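Local coordinates for protein calreticulin, putative (Trypanosoma cruzi, PDB 5HCF) that probably acts as a lectin-like chaperone, its globular domain having a legume lectin fold with carbohydrate- and peptide-binding properties, at residues K67-D80 / F139-A153. Residues are numbered along the deposited sequence; the frame is centred on the assembly and turned at random.
Sequences KSLVVSFSVKHEQD and FPEDKLTHVYTLHIA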
loop_
_atom_site.group_PDB
_atom_site.type_symbol
_atom_site.label_atom_id
_atom_site.label_comp_id
_atom_site.label_asym_id
_atom_site.label_seq_id
_atom_site.Cartn_x
_atom_site.Cartn_y
_atom_site.Cartn_z
ATOM N N LYS A 67 16.846 -11.062 2.565
ATOM C CA LYS A 67 17.007 -9.776 1.899
ATOM C C LYS A 67 15.849 -8.863 2.288
ATOM O O LYS A 67 14.791 -9.330 2.719
ATOM C CB LYS A 67 17.067 -9.937 0.379
ATOM C CG LYS A 67 18.263 -10.723 -0.113
ATOM C CD LYS A 67 18.125 -11.058 -1.589
ATOM C CE LYS A 67 18.137 -9.797 -2.444
ATOM N NZ LYS A 67 19.418 -9.048 -2.297
ATOM N N SER A 68 16.070 -7.558 2.184
ATOM C CA SER A 68 15.023 -6.590 2.481
ATOM C C SER A 68 13.975 -6.540 1.376
ATOM O O SER A 68 14.237 -6.905 0.223
ATOM C CB SER A 68 15.620 -5.198 2.695
ATOM O OG SER A 68 16.198 -5.082 3.988
ATOM N N LEU A 69 12.786 -6.081 1.741
ATOM C CA LEU A 69 11.749 -5.806 0.768
ATOM C C LEU A 69 11.103 -4.481 1.127
ATOM O O LEU A 69 10.623 -4.301 2.244
ATOM C CB LEU A 69 10.708 -6.931 0.726
ATOM C CG LEU A 69 9.591 -6.747 -0.308
ATOM C CD1 LEU A 69 10.148 -6.877 -1.712
ATOM C CD2 LEU A 69 8.472 -7.747 -0.090
ATOM N N VAL A 70 11.121 -3.548 0.183
ATOM C CA VAL A 70 10.563 -2.222 0.408
ATOM C C VAL A 70 9.448 -1.931 -0.588
ATOM O O VAL A 70 9.636 -2.065 -1.804
ATOM C CB VAL A 70 11.641 -1.126 0.298
ATOM C CG1 VAL A 70 11.065 0.232 0.680
ATOM C CG2 VAL A 70 12.834 -1.465 1.180
ATOM N N VAL A 71 8.296 -1.521 -0.062
ATOM C CA VAL A 71 7.135 -1.167 -0.875
ATOM C C VAL A 71 6.769 0.293 -0.658
ATOM O O VAL A 71 6.684 0.759 0.475
ATOM C CB VAL A 71 5.903 -2.042 -0.541
ATOM C CG1 VAL A 71 4.888 -1.996 -1.678
ATOM C CG2 VAL A 71 6.322 -3.469 -0.257
ATOM N N SER A 72 6.550 1.015 -1.748
ATOM C CA SER A 72 6.173 2.415 -1.655
ATOM C C SER A 72 5.171 2.785 -2.741
ATOM O O SER A 72 5.229 2.261 -3.857
ATOM C CB SER A 72 7.412 3.305 -1.749
ATOM O OG SER A 72 7.115 4.627 -1.339
ATOM N N PHE A 73 4.240 3.672 -2.399
ATOM C CA PHE A 73 3.305 4.229 -3.367
ATOM C C PHE A 73 2.642 5.452 -2.757
ATOM O O PHE A 73 2.697 5.651 -1.543
ATOM C CB PHE A 73 2.256 3.197 -3.784
ATOM C CG PHE A 73 1.157 3.000 -2.772
ATOM C CD1 PHE A 73 1.358 2.200 -1.655
ATOM C CD2 PHE A 73 -0.081 3.606 -2.941
ATOM C CE1 PHE A 73 0.350 2.015 -0.724
ATOM C CE2 PHE A 73 -1.094 3.420 -2.015
ATOM C CZ PHE A 73 -0.878 2.626 -0.907
ATOM N N SER A 74 2.026 6.274 -3.598
ATOM C CA SER A 74 1.327 7.458 -3.116
ATOM C C SER A 74 -0.143 7.433 -3.523
ATOM O O SER A 74 -0.494 6.901 -4.576
ATOM C CB SER A 74 1.996 8.731 -3.638
ATOM O OG SER A 74 1.978 8.769 -5.055
ATOM N N VAL A 75 -0.996 7.997 -2.672
ATOM C CA VAL A 75 -2.397 8.231 -3.017
ATOM C C VAL A 75 -2.751 9.682 -2.740
ATOM O O VAL A 75 -2.349 10.240 -1.719
ATOM C CB VAL A 75 -3.359 7.343 -2.218
ATOM C CG1 VAL A 75 -4.640 7.114 -3.006
ATOM C CG2 VAL A 75 -2.700 6.038 -1.877
ATOM N N LYS A 76 -3.517 10.285 -3.638
ATOM C CA LYS A 76 -3.989 11.643 -3.424
ATOM C C LYS A 76 -5.509 11.648 -3.383
ATOM O O LYS A 76 -6.161 11.342 -4.379
ATOM C CB LYS A 76 -3.477 12.581 -4.520
ATOM C CG LYS A 76 -3.904 14.029 -4.334
ATOM C CD LYS A 76 -3.730 14.854 -5.604
ATOM C CE LYS A 76 -3.818 16.340 -5.299
ATOM N NZ LYS A 76 -4.208 17.128 -6.494
ATOM N N HIS A 77 -6.065 11.965 -2.219
ATOM C CA HIS A 77 -7.512 12.069 -2.058
ATOM C C HIS A 77 -7.955 13.528 -2.128
ATOM O O HIS A 77 -8.298 14.124 -1.106
ATOM C CB HIS A 77 -7.954 11.466 -0.724
ATOM C CG HIS A 77 -7.621 10.013 -0.573
ATOM N ND1 HIS A 77 -8.008 9.061 -1.485
ATOM C CD2 HIS A 77 -6.942 9.358 0.400
ATOM C CE1 HIS A 77 -7.580 7.872 -1.084
ATOM N NE2 HIS A 77 -6.932 8.027 0.053
ATOM N N GLU A 78 -7.954 14.095 -3.331
ATOM C CA GLU A 78 -8.271 15.511 -3.522
ATOM C C GLU A 78 -9.772 15.794 -3.498
ATOM O O GLU A 78 -10.195 16.951 -3.464
ATOM C CB GLU A 78 -7.676 16.010 -4.845
ATOM C CG GLU A 78 -8.037 15.156 -6.054
ATOM C CD GLU A 78 -7.824 15.878 -7.378
ATOM O OE1 GLU A 78 -6.826 16.620 -7.502
ATOM O OE2 GLU A 78 -8.651 15.698 -8.297
ATOM N N GLN A 79 -10.570 14.733 -3.491
ATOM C CA GLN A 79 -12.017 14.848 -3.655
ATOM C C GLN A 79 -12.820 15.157 -2.387
ATOM O O GLN A 79 -14.037 15.331 -2.470
ATOM C CB GLN A 79 -12.564 13.570 -4.295
ATOM C CG GLN A 79 -12.499 12.351 -3.411
ATOM C CD GLN A 79 -11.243 11.538 -3.659
ATOM O OE1 GLN A 79 -10.169 12.090 -3.900
ATOM N NE2 GLN A 79 -11.374 10.220 -3.612
ATOM N N ASP A 80 -12.159 15.223 -1.231
ATOM C CA ASP A 80 -12.853 15.264 0.064
ATOM C C ASP A 80 -13.417 13.891 0.356
ATOM O O ASP A 80 -14.625 13.671 0.320
ATOM C CB ASP A 80 -13.974 16.312 0.098
ATOM C CG ASP A 80 -13.453 17.723 0.256
ATOM O OD1 ASP A 80 -12.477 17.911 1.015
ATOM O OD2 ASP A 80 -14.027 18.646 -0.367
ATOM N N PHE A 139 -3.973 8.330 8.808
ATOM C CA PHE A 139 -3.310 9.055 7.730
ATOM C C PHE A 139 -3.928 10.436 7.609
ATOM O O PHE A 139 -5.072 10.636 8.012
ATOM C CB PHE A 139 -3.397 8.284 6.407
ATOM C CG PHE A 139 -4.774 8.252 5.804
ATOM C CD1 PHE A 139 -5.679 7.259 6.156
ATOM C CD2 PHE A 139 -5.161 9.209 4.874
ATOM C CE1 PHE A 139 -6.944 7.225 5.598
ATOM C CE2 PHE A 139 -6.418 9.184 4.315
ATOM C CZ PHE A 139 -7.313 8.188 4.674
ATOM N N PRO A 140 -3.168 11.395 7.056
ATOM C CA PRO A 140 -3.608 12.794 7.000
ATOM C C PRO A 140 -4.865 12.960 6.156
ATOM O O PRO A 140 -4.950 12.434 5.047
ATOM C CB PRO A 140 -2.417 13.527 6.371
ATOM C CG PRO A 140 -1.268 12.565 6.412
ATOM C CD PRO A 140 -1.843 11.193 6.448
ATOM N N GLU A 141 -5.837 13.684 6.695
ATOM C CA GLU A 141 -7.117 13.846 6.027
ATOM C C GLU A 141 -7.167 15.187 5.324
ATOM O O GLU A 141 -7.783 16.134 5.807
ATOM C CB GLU A 141 -8.264 13.707 7.030
ATOM C CG GLU A 141 -8.444 12.283 7.517
ATOM C CD GLU A 141 -9.575 12.132 8.505
ATOM O OE1 GLU A 141 -9.878 10.971 8.876
ATOM O OE2 GLU A 141 -10.161 13.166 8.907
ATOM N N ASP A 142 -6.513 15.248 4.171
ATOM C CA ASP A 142 -6.487 16.456 3.361
ATOM C C ASP A 142 -6.447 16.064 1.889
ATOM O O ASP A 142 -6.496 14.876 1.557
ATOM C CB ASP A 142 -5.290 17.339 3.735
ATOM C CG ASP A 142 -3.955 16.616 3.610
ATOM O OD1 ASP A 142 -3.829 15.720 2.749
ATOM O OD2 ASP A 142 -3.025 16.942 4.381
ATOM N N LYS A 143 -6.366 17.061 1.014
ATOM C CA LYS A 143 -6.408 16.823 -0.425
ATOM C C LYS A 143 -5.018 16.642 -1.038
ATOM O O LYS A 143 -4.885 16.484 -2.249
ATOM C CB LYS A 143 -7.140 17.970 -1.125
ATOM C CG LYS A 143 -8.591 18.107 -0.713
ATOM C CD LYS A 143 -9.243 19.298 -1.384
ATOM C CE LYS A 143 -10.712 19.394 -1.008
ATOM N NZ LYS A 143 -11.493 20.191 -1.998
ATOM N N LEU A 144 -3.985 16.657 -0.204
ATOM C CA LEU A 144 -2.616 16.570 -0.697
ATOM C C LEU A 144 -2.168 15.131 -0.967
ATOM O O LEU A 144 -2.779 14.170 -0.489
ATOM C CB LEU A 144 -1.659 17.224 0.299
ATOM C CG LEU A 144 -1.885 18.702 0.607
ATOM C CD1 LEU A 144 -1.077 19.102 1.826
ATOM C CD2 LEU A 144 -1.509 19.557 -0.592
ATOM N N THR A 145 -1.095 14.999 -1.745
ATOM C CA THR A 145 -0.496 13.701 -2.025
ATOM C C THR A 145 0.288 13.200 -0.817
ATOM O O THR A 145 1.089 13.932 -0.239
ATOM C CB THR A 145 0.446 13.757 -3.245
ATOM O OG1 THR A 145 -0.315 14.017 -4.428
ATOM C CG2 THR A 145 1.197 12.436 -3.414
ATOM N N HIS A 146 0.050 11.949 -0.434
ATOM C CA HIS A 146 0.815 11.330 0.638
ATOM C C HIS A 146 1.429 10.016 0.179
ATOM O O HIS A 146 0.855 9.304 -0.647
ATOM C CB HIS A 146 -0.062 11.113 1.870
ATOM C CG HIS A 146 -0.603 12.384 2.444
ATOM N ND1 HIS A 146 0.168 13.250 3.189
ATOM C CD2 HIS A 146 -1.836 12.936 2.381
ATOM C CE1 HIS A 146 -0.566 14.285 3.556
ATOM N NE2 HIS A 146 -1.787 14.118 3.080
ATOM N N VAL A 147 2.608 9.713 0.712
ATOM C CA VAL A 147 3.361 8.530 0.306
ATOM C C VAL A 147 3.440 7.513 1.439
ATOM O O VAL A 147 3.706 7.865 2.588
ATOM C CB VAL A 147 4.793 8.903 -0.131
ATOM C CG1 VAL A 147 5.516 7.686 -0.706
ATOM C CG2 VAL A 147 4.760 10.046 -1.137
ATOM N N TYR A 148 3.219 6.246 1.107
ATOM C CA TYR A 148 3.263 5.186 2.105
ATOM C C TYR A 148 4.340 4.178 1.739
ATOM O O TYR A 148 4.286 3.548 0.685
ATOM C CB TYR A 148 1.897 4.515 2.234
ATOM C CG TYR A 148 0.792 5.510 2.518
ATOM C CD1 TYR A 148 0.190 6.220 1.486
ATOM C CD2 TYR A 148 0.365 5.754 3.819
ATOM C CE1 TYR A 148 -0.812 7.134 1.739
ATOM C CE2 TYR A 148 -0.635 6.665 4.082
ATOM C CZ TYR A 148 -1.219 7.355 3.039
ATOM O OH TYR A 148 -2.218 8.266 3.292
ATOM N N THR A 149 5.323 4.040 2.621
ATOM C CA THR A 149 6.482 3.197 2.358
ATOM C C THR A 149 6.675 2.183 3.474
ATOM O O THR A 149 6.592 2.523 4.653
ATOM C CB THR A 149 7.772 4.037 2.215
ATOM O OG1 THR A 149 7.579 5.062 1.231
ATOM C CG2 THR A 149 8.933 3.157 1.802
ATOM N N LEU A 150 6.925 0.934 3.095
ATOM C CA LEU A 150 7.108 -0.141 4.063
ATOM C C LEU A 150 8.421 -0.870 3.836
ATOM O O LEU A 150 8.715 -1.317 2.725
ATOM C CB LEU A 150 5.956 -1.146 3.992
ATOM C CG LEU A 150 6.066 -2.306 4.984
ATOM C CD1 LEU A 150 6.154 -1.774 6.405
ATOM C CD2 LEU A 150 4.916 -3.277 4.843
ATOM N N HIS A 151 9.210 -0.980 4.897
ATOM C CA HIS A 151 10.426 -1.772 4.868
ATOM C C HIS A 151 10.248 -3.023 5.709
ATOM O O HIS A 151 10.061 -2.937 6.924
ATOM C CB HIS A 151 11.619 -0.962 5.376
ATOM C CG HIS A 151 12.906 -1.727 5.388
ATOM N ND1 HIS A 151 13.975 -1.377 6.194
ATOM C CD2 HIS A 151 13.302 -2.827 4.706
ATOM C CE1 HIS A 151 14.966 -2.223 6.001
ATOM N NE2 HIS A 151 14.587 -3.114 5.100
ATOM N N ILE A 152 10.271 -4.179 5.047
ATOM C CA ILE A 152 10.326 -5.469 5.730
ATOM C C ILE A 152 11.748 -6.009 5.656
ATOM O O ILE A 152 12.211 -6.411 4.587
ATOM C CB ILE A 152 9.356 -6.493 5.117
ATOM C CG1 ILE A 152 7.944 -5.916 5.058
ATOM C CG2 ILE A 152 9.362 -7.787 5.916
ATOM C CD1 ILE A 152 7.277 -5.841 6.402
ATOM N N ALA A 153 12.438 -6.018 6.794
ATOM C CA ALA A 153 13.844 -6.410 6.848
ATOM C C ALA A 153 14.009 -7.907 7.139
ATOM O O ALA A 153 13.093 -8.559 7.648
ATOM C CB ALA A 153 14.576 -5.583 7.890
HETATM O O HOH W 1 12.385 -8.974 3.541
#
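Ser72 OG and Thr149 OG1 form a hydrogen bond of 2.6 Å between two buried hydroxyls. Ser72 OG lies anti to its backbone N (chi1 -166°), which turns it across the strand gap to Thr149. Ser68 and His151 make a second side-chain bond, 2.8 Å from OG to NE2. The serine oxygen meets the imidazole at its edge, near the ring plane. The backbones are joined by four antiparallel hydrogen-bonded pairs, from Leu69–Ile152 to Val75–His146. The bond from Tyr148 N to Phe73 O is nearly straight, at 178°. Strands 69-76 and 145-152 are neighbours in an antiparallel sheet of the legume lectin fold. Strand 223-230 pairs with the other edge of 69-76, and strand 157-162 pairs antiparallel with 145-152. In the loop leading into strand 145-152, Asp142 OD1 accepts from His146 NE2 at 2.6 Å, through its syn lone pair. Leu144 N comes to the same oxygen from above the carboxylate plane and closes an Asx turn. His146 ND1 is hydrogen-bonded to Asp163 OD2. The extended Lys143 chain runs along Glu78 O to a weak salt bridge, 3.4 Å from NZ to Asp80 OD2. On one sheet face, Phe73 CE1 lies 4.2 Å from Tyr148 CB, and the two rings are inclined at 32°. Phe109 and Pro111 of strand 107-114, in the second sheet, pack on Tyr148. On the other face, Val70 CG1 meets Thr149 CG2 at 3.8 Å.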